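Local atomic coordinates of heptaprenyl diphosphate synthase (HEPPP synthase) subunit 1 family protein (Staphylococcus aureus, PDB entry 5H9D), a protein that probably serves as the small subunit of heptaprenyl diphosphate synthase, pairing with a farnesyl pyrophosphate synthetase-like chain to make the C35 prenyl diphosphate. Residues Ser6-Gln11 and Ile25-Arg30; Thr53-Leu58 and Glu103-Lys108; Ala44-Leu49 and Tyr82-Glu87; Leu91-Glu96 and Pro133-Ser138. All coordinates share one frame; numbering follows the deposited sequence.

Overall arrangement
The four contacts tie together a single all-helical chain. Contact 1 joins helix 4-15 to the loop before helix 29-32, and its Leu8 packs on helix 43-65; contact 3, about 13 Å away between centres, joins that helix to helix 70-88. Contact 2 uses helix 43-65 further along and links it to helix 91-112. Its centre lies about 17 Å from that of contact 1, which it meets through Leu8 and Thr53 and through Asn28 and Arg56. Helix 91-112 returns in contact 4, centred about 10 Å from contact 3; the two touch through Cys48 and Thr136. Contacts 2, 3 and 4 also meet the farnesyl pyrophosphate synthetase chain, the probable catalytic partner; contact 1 does not.

Contact 1 (Ser6-Gln11 and Ile25-Arg30); sequences SKLERQ and ININHR
Glu9 and Ile27 bring the two backbones nearest, with CA atoms 8.4 Å apart, where helix 4-15 faces the loop that leads into helix 29-32. The contact belongs to the N-terminal edge of an all-helical fold from the terpene synthase clan, and it is apolar at its centre. Ile27 points toward the helix and divides its branches between two neighbouring residues. Its CG2 methyl meets the CD2 methyl of Leu8 at 3.8 Å, the two side chains slanting across each other. Beyond this contact the Leu8 side chain also packs on Val46, Thr50 and Thr53, which links the contact to helix 43-65. The other branch of Ile27 ends at CD1 and lies against the aliphatic part of Glu9. The Glu9 chain bends at chi2 (147°), and its CG and CD, not the carboxylate oxygens, lie nearest this methyl. Just after Ile27, Asn28 takes the N-cap position of helix 29-32 and its OD1 accepts a hydrogen bond from Leu31 N. The nearest approach of the contact is Glu9 CG to Ile27 CD1, 3.4 Å.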
loop_
_atom_site.group_PDB
_atom_site.type_symbol
_atom_site.label_atom_id
_atom_site.label_comp_id
_atom_site.label_asym_id
_atom_site.label_seq_id
_atom_site.Cartn_x
_atom_site.Cartn_y
_atom_site.Cartn_z
ATOM N N SER C 6 -19.454 4.468 16.707
ATOM C CA SER C 6 -19.759 5.771 16.145
ATOM C C SER C 6 -18.523 6.598 15.857
ATOM O O SER C 6 -18.447 7.249 14.821
ATOM C CB SER C 6 -20.679 6.548 17.084
ATOM O OG SER C 6 -21.362 7.572 16.383
ATOM N N LYS C 7 -17.555 6.595 16.763
ATOM C CA LYS C 7 -16.354 7.376 16.505
ATOM C C LYS C 7 -15.725 6.958 15.174
ATOM O O LYS C 7 -15.448 7.809 14.320
ATOM C CB LYS C 7 -15.338 7.205 17.625
ATOM C CG LYS C 7 -15.712 7.910 18.892
ATOM C CD LYS C 7 -14.516 7.986 19.825
ATOM C CE LYS C 7 -14.789 8.973 20.953
ATOM N NZ LYS C 7 -15.197 10.333 20.435
ATOM N N LEU C 8 -15.515 5.649 14.999
ATOM C CA LEU C 8 -14.924 5.109 13.770
ATOM C C LEU C 8 -15.699 5.515 12.521
ATOM O O LEU C 8 -15.093 5.775 11.487
ATOM C CB LEU C 8 -14.821 3.582 13.831
ATOM C CG LEU C 8 -14.228 2.881 12.603
ATOM C CD1 LEU C 8 -12.769 3.256 12.468
ATOM C CD2 LEU C 8 -14.380 1.372 12.733
ATOM N N GLU C 9 -17.027 5.577 12.600
ATOM C CA GLU C 9 -17.813 5.981 11.434
ATOM C C GLU C 9 -17.473 7.421 11.083
ATOM O O GLU C 9 -17.453 7.807 9.914
ATOM C CB GLU C 9 -19.317 5.837 11.702
ATOM C CG GLU C 9 -19.814 4.406 11.581
ATOM C CD GLU C 9 -20.946 4.097 12.543
ATOM O OE1 GLU C 9 -20.815 4.449 13.746
ATOM O OE2 GLU C 9 -21.955 3.491 12.101
ATOM N N ARG C 10 -17.197 8.213 12.108
ATOM C CA ARG C 10 -16.835 9.599 11.886
ATOM C C ARG C 10 -15.426 9.674 11.300
ATOM O O ARG C 10 -15.183 10.458 10.389
ATOM C CB ARG C 10 -16.914 10.384 13.194
ATOM C CG ARG C 10 -16.299 11.765 13.116
ATOM C CD ARG C 10 -16.584 12.529 14.381
ATOM N NE ARG C 10 -16.833 11.629 15.503
ATOM C CZ ARG C 10 -16.897 12.026 16.769
ATOM N NH1 ARG C 10 -16.722 13.314 17.060
ATOM N NH2 ARG C 10 -17.143 11.142 17.739
ATOM N N GLN C 11 -14.502 8.860 11.814
ATOM C CA GLN C 11 -13.134 8.862 11.291
ATOM C C GLN C 11 -13.105 8.397 9.835
ATOM O O GLN C 11 -12.450 9.026 9.010
ATOM C CB GLN C 11 -12.196 7.991 12.148
ATOM C CG GLN C 11 -11.747 8.651 13.434
ATOM C CD GLN C 11 -10.862 7.765 14.306
ATOM O OE1 GLN C 11 -9.756 7.402 13.921
ATOM N NE2 GLN C 11 -11.344 7.428 15.492
ATOM N N ILE C 25 -19.379 -1.430 3.969
ATOM C CA ILE C 25 -18.614 -1.404 5.224
ATOM C C ILE C 25 -19.375 -1.754 6.519
ATOM O O ILE C 25 -19.787 -0.847 7.235
ATOM C CB ILE C 25 -17.940 -0.028 5.485
ATOM C CG1 ILE C 25 -17.119 0.417 4.282
ATOM C CG2 ILE C 25 -17.005 -0.136 6.672
ATOM C CD1 ILE C 25 -16.500 1.769 4.447
ATOM N N ASN C 26 -19.552 -3.045 6.834
ATOM C CA ASN C 26 -20.212 -3.436 8.089
ATOM C C ASN C 26 -19.191 -3.208 9.202
ATOM O O ASN C 26 -18.036 -3.580 9.066
ATOM C CB ASN C 26 -20.585 -4.916 8.099
ATOM C CG ASN C 26 -21.487 -5.307 6.950
ATOM O OD1 ASN C 26 -22.049 -4.456 6.249
ATOM N ND2 ASN C 26 -21.644 -6.612 6.754
ATOM N N ILE C 27 -19.608 -2.610 10.310
ATOM C CA ILE C 27 -18.675 -2.355 11.398
ATOM C C ILE C 27 -18.939 -3.170 12.652
ATOM O O ILE C 27 -19.084 -2.612 13.722
ATOM C CB ILE C 27 -18.673 -0.859 11.789
ATOM C CG1 ILE C 27 -18.295 0.002 10.583
ATOM C CG2 ILE C 27 -17.666 -0.607 12.905
ATOM C CD1 ILE C 27 -18.247 1.509 10.881
ATOM N N ASN C 28 -19.001 -4.488 12.525
ATOM C CA ASN C 28 -19.225 -5.379 13.679
ATOM C C ASN C 28 -19.532 -4.622 14.976
ATOM O O ASN C 28 -18.621 -4.287 15.749
ATOM C CB ASN C 28 -17.989 -6.270 13.884
ATOM C CG ASN C 28 -18.159 -7.272 15.013
ATOM O OD1 ASN C 28 -18.311 -6.899 16.174
ATOM N ND2 ASN C 28 -18.123 -8.560 14.674
ATOM N N HIS C 29 -20.819 -4.367 15.201
ATOM C CA HIS C 29 -21.287 -3.638 16.376
ATOM C C HIS C 29 -20.928 -4.282 17.719
ATOM O O HIS C 29 -20.434 -3.596 18.619
ATOM C CB HIS C 29 -22.797 -3.420 16.276
ATOM C CG HIS C 29 -23.200 -2.453 15.202
ATOM N ND1 HIS C 29 -22.870 -1.114 15.240
ATOM C CD2 HIS C 29 -23.901 -2.635 14.056
ATOM C CE1 HIS C 29 -23.350 -0.514 14.165
ATOM N NE2 HIS C 29 -23.980 -1.413 13.431
ATOM N N ARG C 30 -21.179 -5.582 17.859
ATOM C CA ARG C 30 -20.836 -6.304 19.086
ATOM C C ARG C 30 -19.467 -5.916 19.667
ATOM O O ARG C 30 -19.388 -5.353 20.753
ATOM C CB ARG C 30 -20.830 -7.808 18.826
ATOM C CG ARG C 30 -22.142 -8.493 19.058
ATOM C CD ARG C 30 -22.453 -8.635 20.535
ATOM N NE ARG C 30 -23.824 -9.101 20.736
ATOM C CZ ARG C 30 -24.918 -8.398 20.428
ATOM N NH1 ARG C 30 -24.823 -7.178 19.902
ATOM N NH2 ARG C 30 -26.121 -8.921 20.639
#

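Contact 2 (Thr53-Leu58 and Glu103-Lys108); sequences TSMRHL and EINELK
Met55 and Asn105 meet where helix 43-65 passes helix 91-112 in the buried middle of this all-helical, terpene synthase-clan fold, their CA atoms 8.7 Å apart. The Met55 side chain points toward the partner helix and then folds: CG lies beside the backbone N and trans to the carbonyl carbon (chi1 -65°), and further bends at chi2 and chi3 turn the thioether across the Asn105 side chain at about a right angle. SD thus sits almost equally far from both polar atoms of the amide, 3.9 Å from Asn105 OD1 and 4.0 Å from Asn105 ND2. These are van der Waals approaches, and the polar atoms of the amide are engaged by others. Asn105 OD1 accepts a hydrogen bond from Asn111 of the neighbouring farnesyl pyrophosphate synthetase chain, while ND2 makes a weak one to Ile101 O one turn earlier in its own helix. Because Asn111 of that chain also packs on Met55, the sulfur and the amide stand together at the subunit interface.

Lys108 approaches from one turn further along helix 91-112. Its chain is fully extended beyond CG (chi2 172°) and carries the ammonium across to helix 43-65 and a salt bridge with Asp59 OD2, which probably balances the charge of this buried lysine. The ammonium nitrogen itself lies beside Met55 without a hydrogen bond: Lys108 NZ is 4.1 Å from Met55 O and 4.1 Å from Met55 CB.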
loop_
_atom_site.group_PDB
_atom_site.type_symbol
_atom_site.label_atom_id
_atom_site.label_comp_id
_atom_site.label_asym_id
_atom_site.label_seq_id
_atom_site.Cartn_x
_atom_site.Cartn_y
_atom_site.Cartn_z
ATOM N N THR C 53 -12.253 -4.094 10.984
ATOM C CA THR C 53 -13.133 -3.600 9.924
ATOM C C THR C 53 -12.554 -3.769 8.512
ATOM O O THR C 53 -13.212 -4.328 7.619
ATOM C CB THR C 53 -13.492 -2.089 10.151
ATOM O OG1 THR C 53 -14.106 -1.924 11.432
ATOM C CG2 THR C 53 -14.453 -1.598 9.099
ATOM N N SER C 54 -11.338 -3.288 8.287
ATOM C CA SER C 54 -10.765 -3.431 6.959
ATOM C C SER C 54 -10.703 -4.912 6.604
ATOM O O SER C 54 -11.235 -5.337 5.565
ATOM C CB SER C 54 -9.383 -2.788 6.889
ATOM O OG SER C 54 -8.560 -3.216 7.954
ATOM N N MET C 55 -10.086 -5.691 7.494
ATOM C CA MET C 55 -9.948 -7.132 7.328
ATOM C C MET C 55 -11.267 -7.829 6.925
ATOM O O MET C 55 -11.315 -8.582 5.952
ATOM C CB MET C 55 -9.408 -7.734 8.625
ATOM C CG MET C 55 -7.978 -7.306 9.008
ATOM S SD MET C 55 -6.790 -8.001 7.903
ATOM C CE MET C 55 -6.540 -6.639 6.704
ATOM N N ARG C 56 -12.348 -7.568 7.658
ATOM C CA ARG C 56 -13.631 -8.194 7.313
ATOM C C ARG C 56 -14.209 -7.632 6.004
ATOM O O ARG C 56 -14.979 -8.318 5.309
ATOM C CB ARG C 56 -14.638 -8.022 8.452
ATOM C CG ARG C 56 -15.993 -8.631 8.133
ATOM C CD ARG C 56 -16.961 -8.620 9.315
ATOM N NE ARG C 56 -16.357 -9.178 10.524
ATOM C CZ ARG C 56 -15.772 -8.442 11.465
ATOM N NH1 ARG C 56 -15.729 -7.119 11.328
ATOM N NH2 ARG C 56 -15.217 -9.029 12.524
ATOM N N HIS C 57 -13.825 -6.389 5.669
ATOM C CA HIS C 57 -14.291 -5.751 4.444
ATOM C C HIS C 57 -13.639 -6.388 3.244
ATOM O O HIS C 57 -14.307 -6.702 2.274
ATOM C CB HIS C 57 -13.997 -4.261 4.447
ATOM C CG HIS C 57 -14.716 -3.506 3.368
ATOM N ND1 HIS C 57 -16.064 -3.663 3.129
ATOM C CD2 HIS C 57 -14.289 -2.569 2.490
ATOM C CE1 HIS C 57 -16.440 -2.855 2.154
ATOM N NE2 HIS C 57 -15.380 -2.178 1.750
ATOM N N LEU C 58 -12.332 -6.602 3.321
ATOM C CA LEU C 58 -11.602 -7.231 2.222
ATOM C C LEU C 58 -12.030 -8.688 2.107
ATOM O O LEU C 58 -12.024 -9.267 1.019
ATOM C CB LEU C 58 -10.074 -7.121 2.444
ATOM C CG LEU C 58 -9.467 -5.703 2.538
ATOM C CD1 LEU C 58 -8.162 -5.745 3.242
ATOM C CD2 LEU C 58 -9.304 -5.082 1.173
ATOM N N GLU C 103 -0.762 -13.228 11.267
ATOM C CA GLU C 103 -1.297 -14.533 11.649
ATOM C C GLU C 103 -2.745 -14.750 11.206
ATOM O O GLU C 103 -3.114 -15.799 10.647
ATOM C CB GLU C 103 -1.185 -14.713 13.155
ATOM C CG GLU C 103 -1.896 -15.945 13.649
ATOM C CD GLU C 103 -1.474 -16.346 15.037
ATOM O OE1 GLU C 103 -1.174 -15.434 15.844
ATOM O OE2 GLU C 103 -1.455 -17.572 15.314
ATOM N N ILE C 104 -3.577 -13.752 11.489
ATOM C CA ILE C 104 -4.974 -13.810 11.073
ATOM C C ILE C 104 -4.996 -14.120 9.584
ATOM O O ILE C 104 -5.701 -15.041 9.156
ATOM C CB ILE C 104 -5.676 -12.473 11.318
ATOM C CG1 ILE C 104 -5.884 -12.268 12.826
ATOM C CG2 ILE C 104 -6.981 -12.422 10.563
ATOM C CD1 ILE C 104 -6.495 -13.487 13.563
ATOM N N ASN C 105 -4.208 -13.360 8.807
ATOM C CA ASN C 105 -4.113 -13.546 7.354
ATOM C C ASN C 105 -3.583 -14.904 6.942
ATOM O O ASN C 105 -4.060 -15.478 5.986
ATOM C CB ASN C 105 -3.267 -12.434 6.750
ATOM C CG ASN C 105 -3.998 -11.128 6.738
ATOM O OD1 ASN C 105 -5.015 -10.965 6.070
ATOM N ND2 ASN C 105 -3.503 -10.191 7.503
ATOM N N GLU C 106 -2.598 -15.413 7.671
ATOM C CA GLU C 106 -2.061 -16.752 7.402
ATOM C C GLU C 106 -3.178 -17.789 7.685
ATOM O O GLU C 106 -3.404 -18.698 6.877
ATOM C CB GLU C 106 -0.830 -17.067 8.294
ATOM C CG GLU C 106 0.483 -16.478 7.846
ATOM C CD GLU C 106 1.617 -16.702 8.879
ATOM O OE1 GLU C 106 1.360 -16.543 10.096
ATOM O OE2 GLU C 106 2.770 -17.017 8.495
ATOM N N LEU C 107 -3.873 -17.657 8.819
ATOM C CA LEU C 107 -4.926 -18.614 9.114
ATOM C C LEU C 107 -6.022 -18.595 8.055
ATOM O O LEU C 107 -6.414 -19.652 7.587
ATOM C CB LEU C 107 -5.516 -18.384 10.503
ATOM C CG LEU C 107 -4.533 -18.625 11.658
ATOM C CD1 LEU C 107 -5.087 -18.056 12.961
ATOM C CD2 LEU C 107 -4.250 -20.077 11.787
ATOM N N LYS C 108 -6.516 -17.417 7.657
ATOM C CA LYS C 108 -7.554 -17.365 6.611
ATOM C C LYS C 108 -7.049 -18.037 5.327
ATOM O O LYS C 108 -7.787 -18.790 4.690
ATOM C CB LYS C 108 -7.988 -15.927 6.310
ATOM C CG LYS C 108 -8.923 -15.314 7.338
ATOM C CD LYS C 108 -9.179 -13.828 7.125
ATOM C CE LYS C 108 -10.036 -13.268 8.271
ATOM N NZ LYS C 108 -10.215 -11.755 8.300
#

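Contact 3 (Ala44-Leu49 and Tyr82-Glu87); sequences AKVACL and YTLLAE
Leu84 of helix 70-88 points toward helix 43-65, where it meets Val46 and Ala47; these are two consecutive helices of the all-helical terpene synthase-clan fold. The backbones come close, with Ala47 and Leu84 CA atoms only 6.0 Å apart. Followed outward, the Leu84 side chain starts with CB already 4.3 Å from Ala47 CB. CG comes 4.1 Å from Val46 CG1. The chain then forks. CD2 goes to the contact itself: it lies 3.6 Å from Val46 CG1, 3.7 Å from Ala47 CA and 4.2 Å from Ala47 CB, so one methyl fits into the angle between two consecutive residues of the helix. CD1 turns to the N-terminal helix and packs on Gln11. Val46 presents CG1 from a position between its backbone N and carbonyl carbon (chi1 74°), and its side chain crosses that of Leu84 at about a right angle; its other methyl, CG2, packs on Leu8.

No hydrogen bond or charge links the two segments. All three touching residues are buried aliphatics, and the small Ala47 side chain suits so near an approach, which is consistent with helices held here by shape fit and the hydrophobic effect rather than by polar bonds.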
loop_
_atom_site.group_PDB
_atom_site.type_symbol
_atom_site.label_atom_id
_atom_site.label_comp_id
_atom_site.label_asym_id
_atom_site.label_seq_id
_atom_site.Cartn_x
_atom_site.Cartn_y
_atom_site.Cartn_z
ATOM N N ALA C 44 -6.817 3.157 21.232
ATOM C CA ALA C 44 -6.566 1.724 21.319
ATOM C C ALA C 44 -7.840 0.919 21.093
ATOM O O ALA C 44 -7.792 -0.230 20.651
ATOM C CB ALA C 44 -5.954 1.379 22.668
ATOM N N LYS C 45 -8.986 1.517 21.397
ATOM C CA LYS C 45 -10.244 0.821 21.181
ATOM C C LYS C 45 -10.505 0.805 19.694
ATOM O O LYS C 45 -10.491 -0.244 19.072
ATOM C CB LYS C 45 -11.403 1.526 21.880
ATOM C CG LYS C 45 -11.870 0.871 23.163
ATOM C CD LYS C 45 -12.961 1.722 23.795
ATOM C CE LYS C 45 -13.394 1.198 25.159
ATOM N NZ LYS C 45 -14.358 2.154 25.773
ATOM N N VAL C 46 -10.707 1.982 19.119
ATOM C CA VAL C 46 -11.001 2.081 17.694
ATOM C C VAL C 46 -9.920 1.483 16.788
ATOM O O VAL C 46 -10.237 0.962 15.714
ATOM C CB VAL C 46 -11.306 3.554 17.280
ATOM C CG1 VAL C 46 -10.034 4.366 17.250
ATOM C CG2 VAL C 46 -12.046 3.580 15.944
ATOM N N ALA C 47 -8.657 1.532 17.201
ATOM C CA ALA C 47 -7.618 0.937 16.358
ATOM C C ALA C 47 -8.005 -0.525 16.187
ATOM O O ALA C 47 -8.098 -1.030 15.069
ATOM C CB ALA C 47 -6.238 1.055 17.005
ATOM N N CYS C 48 -8.261 -1.191 17.304
ATOM C CA CYS C 48 -8.648 -2.586 17.275
ATOM C C CYS C 48 -9.929 -2.817 16.451
ATOM O O CYS C 48 -10.050 -3.807 15.729
ATOM C CB CYS C 48 -8.824 -3.085 18.711
ATOM S SG CYS C 48 -9.662 -4.668 18.843
ATOM N N LEU C 49 -10.895 -1.909 16.550
ATOM C CA LEU C 49 -12.136 -2.056 15.789
ATOM C C LEU C 49 -11.903 -1.729 14.280
ATOM O O LEU C 49 -12.589 -2.279 13.396
ATOM C CB LEU C 49 -13.236 -1.169 16.402
ATOM C CG LEU C 49 -14.633 -1.182 15.743
ATOM C CD1 LEU C 49 -15.329 -2.568 15.834
ATOM C CD2 LEU C 49 -15.462 -0.119 16.410
ATOM N N TYR C 82 -3.144 2.474 11.036
ATOM C CA TYR C 82 -1.761 2.737 11.434
ATOM C C TYR C 82 -1.494 4.181 11.875
ATOM O O TYR C 82 -0.670 4.426 12.763
ATOM C CB TYR C 82 -0.815 2.259 10.304
ATOM C CG TYR C 82 0.682 2.557 10.426
ATOM C CD1 TYR C 82 1.354 2.562 11.663
ATOM C CD2 TYR C 82 1.447 2.749 9.273
ATOM C CE1 TYR C 82 2.741 2.744 11.729
ATOM C CE2 TYR C 82 2.828 2.926 9.333
ATOM C CZ TYR C 82 3.469 2.922 10.550
ATOM O OH TYR C 82 4.840 3.077 10.534
ATOM N N THR C 83 -2.186 5.139 11.271
ATOM C CA THR C 83 -2.008 6.523 11.690
ATOM C C THR C 83 -2.402 6.514 13.155
ATOM O O THR C 83 -1.867 7.269 13.964
ATOM C CB THR C 83 -2.943 7.458 10.937
ATOM O OG1 THR C 83 -4.237 6.854 10.845
ATOM C CG2 THR C 83 -2.405 7.735 9.548
ATOM N N LEU C 84 -3.345 5.620 13.455
ATOM C CA LEU C 84 -3.904 5.378 14.778
ATOM C C LEU C 84 -2.878 4.663 15.667
ATOM O O LEU C 84 -2.713 5.023 16.829
ATOM C CB LEU C 84 -5.157 4.524 14.640
ATOM C CG LEU C 84 -6.501 5.022 15.177
ATOM C CD1 LEU C 84 -6.711 6.500 14.855
ATOM C CD2 LEU C 84 -7.611 4.157 14.566
ATOM N N LEU C 85 -2.194 3.643 15.158
ATOM C CA LEU C 85 -1.179 3.009 15.995
ATOM C C LEU C 85 -0.153 4.110 16.256
ATOM O O LEU C 85 0.483 4.156 17.309
ATOM C CB LEU C 85 -0.474 1.850 15.282
ATOM C CG LEU C 85 -1.175 0.535 14.929
ATOM C CD1 LEU C 85 -0.100 -0.424 14.487
ATOM C CD2 LEU C 85 -1.964 -0.057 16.108
ATOM N N ALA C 86 -0.006 4.994 15.270
ATOM C CA ALA C 86 0.937 6.109 15.337
ATOM C C ALA C 86 0.683 7.062 16.509
ATOM O O ALA C 86 1.635 7.456 17.194
ATOM C CB ALA C 86 0.924 6.883 14.030
ATOM N N GLU C 87 -0.575 7.440 16.749
ATOM C CA GLU C 87 -0.846 8.334 17.878
ATOM C C GLU C 87 -0.857 7.595 19.220
ATOM O O GLU C 87 -0.641 8.221 20.260
ATOM C CB GLU C 87 -2.148 9.133 17.685
ATOM C CG GLU C 87 -3.393 8.338 17.424
ATOM C CD GLU C 87 -4.460 9.157 16.694
ATOM O OE1 GLU C 87 -4.204 9.565 15.522
ATOM O OE2 GLU C 87 -5.551 9.392 17.285
#

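Contact 4 (Leu91-Glu96 and Pro133-Ser138); sequences LSFQNE and PYITLS
Phe93 opens the contact, reaching from helix 91-112 to Ile135 and Thr136 of helix 118-140. The two segments run nearly antiparallel, at 161°, with their axes 10.6 Å apart, as neighbours in a helical hairpin. Phe93 has CG trans to the backbone N (chi1 170°), which swings the ring across to the other helix although the side chain sets out to one side. One edge of the ring receives Ile135: the CD1 methyl lies near the ring plane, 3.4 Å from Phe93 CE1 and 3.8 Å from Phe93 CD1. The threonine methyl instead comes in obliquely at the far end of the ring, where Phe93 CZ meets Thr136 CG2 at 3.8 Å.

One residue on, Gln94 turns away to pack on Tyr82 and Leu85. Glu96, an exposed residue, completes the contact three residues after Phe93, pointing toward Ile135 and adding its CB, 4.0 Å from Ile135 CD1. That methyl therefore touches both the aromatic edge and, at roughly a right angle to it, an aliphatic carbon.

The Phe93 ring is further enclosed by Leu85 and Ile88 of helix 70-88 and makes an edge-to-face pair with Phe140. It thus fills the junction of helices 70-88, 91-112 and 118-140, with Leu91 and Asn95 packing on Met122 of the farnesyl pyrophosphate synthetase chain.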
loop_
_atom_site.group_PDB
_atom_site.type_symbol
_atom_site.label_atom_id
_atom_site.label_comp_id
_atom_site.label_asym_id
_atom_site.label_seq_id
_atom_site.Cartn_x
_atom_site.Cartn_y
_atom_site.Cartn_z
ATOM N N LEU C 91 4.904 1.698 21.287
ATOM C CA LEU C 91 5.576 0.929 20.259
ATOM C C LEU C 91 5.452 -0.596 20.365
ATOM O O LEU C 91 5.218 -1.257 19.355
ATOM C CB LEU C 91 7.044 1.346 20.188
ATOM C CG LEU C 91 7.751 0.824 18.951
ATOM C CD1 LEU C 91 8.971 1.681 18.671
ATOM C CD2 LEU C 91 8.123 -0.628 19.172
ATOM N N SER C 92 5.607 -1.161 21.561
ATOM C CA SER C 92 5.499 -2.617 21.717
ATOM C C SER C 92 4.147 -3.170 21.299
ATOM O O SER C 92 4.059 -4.318 20.864
ATOM C CB SER C 92 5.777 -3.044 23.160
ATOM O OG SER C 92 7.093 -3.556 23.271
ATOM N N PHE C 93 3.101 -2.359 21.453
ATOM C CA PHE C 93 1.749 -2.759 21.087
ATOM C C PHE C 93 1.670 -2.970 19.587
ATOM O O PHE C 93 0.904 -3.813 19.116
ATOM C CB PHE C 93 0.748 -1.688 21.515
ATOM C CG PHE C 93 -0.640 -1.895 20.975
ATOM C CD1 PHE C 93 -1.255 -3.139 21.053
ATOM C CD2 PHE C 93 -1.340 -0.839 20.413
ATOM C CE1 PHE C 93 -2.558 -3.329 20.578
ATOM C CE2 PHE C 93 -2.633 -1.009 19.936
ATOM C CZ PHE C 93 -3.248 -2.260 20.018
ATOM N N GLN C 94 2.473 -2.204 18.847
ATOM C CA GLN C 94 2.500 -2.314 17.394
ATOM C C GLN C 94 3.135 -3.622 16.896
ATOM O O GLN C 94 2.886 -4.038 15.759
ATOM C CB GLN C 94 3.232 -1.137 16.761
ATOM C CG GLN C 94 2.990 -1.090 15.257
ATOM C CD GLN C 94 4.008 -0.261 14.510
ATOM O OE1 GLN C 94 5.178 -0.643 14.404
ATOM N NE2 GLN C 94 3.571 0.883 13.985
ATOM N N ASN C 95 3.954 -4.245 17.744
ATOM C CA ASN C 95 4.626 -5.508 17.439
ATOM C C ASN C 95 3.555 -6.564 17.615
ATOM O O ASN C 95 3.088 -7.166 16.642
ATOM C CB ASN C 95 5.788 -5.738 18.429
ATOM C CG ASN C 95 6.596 -7.043 18.158
ATOM O OD1 ASN C 95 6.516 -7.995 18.937
ATOM N ND2 ASN C 95 7.387 -7.069 17.075
ATOM N N GLU C 96 3.151 -6.761 18.865
ATOM C CA GLU C 96 2.113 -7.730 19.210
ATOM C C GLU C 96 0.942 -7.698 18.236
ATOM O O GLU C 96 0.459 -8.734 17.785
ATOM C CB GLU C 96 1.576 -7.436 20.611
ATOM C CG GLU C 96 2.570 -7.653 21.727
ATOM C CD GLU C 96 2.702 -9.129 22.080
ATOM O OE1 GLU C 96 3.253 -9.893 21.240
ATOM O OE2 GLU C 96 2.241 -9.526 23.190
ATOM N N PRO C 133 -9.167 -8.297 19.628
ATOM C CA PRO C 133 -9.569 -7.745 20.926
ATOM C C PRO C 133 -8.769 -8.350 22.078
ATOM O O PRO C 133 -8.366 -7.635 22.993
ATOM C CB PRO C 133 -11.069 -8.053 21.003
ATOM C CG PRO C 133 -11.267 -9.166 20.034
ATOM C CD PRO C 133 -10.322 -8.851 18.905
ATOM N N TYR C 134 -8.515 -9.658 22.022
ATOM C CA TYR C 134 -7.748 -10.329 23.069
ATOM C C TYR C 134 -6.464 -9.591 23.364
ATOM O O TYR C 134 -6.204 -9.266 24.517
ATOM C CB TYR C 134 -7.417 -11.782 22.683
ATOM C CG TYR C 134 -6.398 -12.468 23.594
ATOM C CD1 TYR C 134 -5.036 -12.166 23.507
ATOM C CD2 TYR C 134 -6.797 -13.404 24.552
ATOM C CE1 TYR C 134 -4.099 -12.772 24.351
ATOM C CE2 TYR C 134 -5.860 -14.020 25.406
ATOM C CZ TYR C 134 -4.515 -13.693 25.297
ATOM O OH TYR C 134 -3.583 -14.261 26.136
ATOM N N ILE C 135 -5.659 -9.324 22.336
ATOM C CA ILE C 135 -4.387 -8.636 22.553
ATOM C C ILE C 135 -4.542 -7.119 22.770
ATOM O O ILE C 135 -3.667 -6.487 23.353
ATOM C CB ILE C 135 -3.335 -8.915 21.386
ATOM C CG1 ILE C 135 -3.332 -7.784 20.379
ATOM C CG2 ILE C 135 -3.660 -10.175 20.630
ATOM C CD1 ILE C 135 -2.363 -6.725 20.712
ATOM N N THR C 136 -5.640 -6.523 22.317
ATOM C CA THR C 136 -5.791 -5.091 22.531
ATOM C C THR C 136 -6.102 -4.874 24.008
ATOM O O THR C 136 -5.420 -4.093 24.678
ATOM C CB THR C 136 -6.930 -4.452 21.700
ATOM O OG1 THR C 136 -7.015 -5.053 20.403
ATOM C CG2 THR C 136 -6.630 -2.977 21.502
ATOM N N LEU C 137 -7.124 -5.573 24.508
ATOM C CA LEU C 137 -7.536 -5.485 25.915
ATOM C C LEU C 137 -6.402 -5.948 26.850
ATOM O O LEU C 137 -6.001 -5.225 27.766
ATOM C CB LEU C 137 -8.775 -6.360 26.174
ATOM C CG LEU C 137 -10.090 -6.222 25.379
ATOM C CD1 LEU C 137 -10.964 -7.445 25.623
ATOM C CD2 LEU C 137 -10.839 -4.961 25.770
ATOM N N SER C 138 -5.874 -7.145 26.607
ATOM C CA SER C 138 -4.808 -7.699 27.442
ATOM C C SER C 138 -3.432 -7.035 27.322
ATOM O O SER C 138 -2.400 -7.669 27.547
ATOM C CB SER C 138 -4.673 -9.202 27.172
ATOM O OG SER C 138 -4.298 -9.442 25.836
#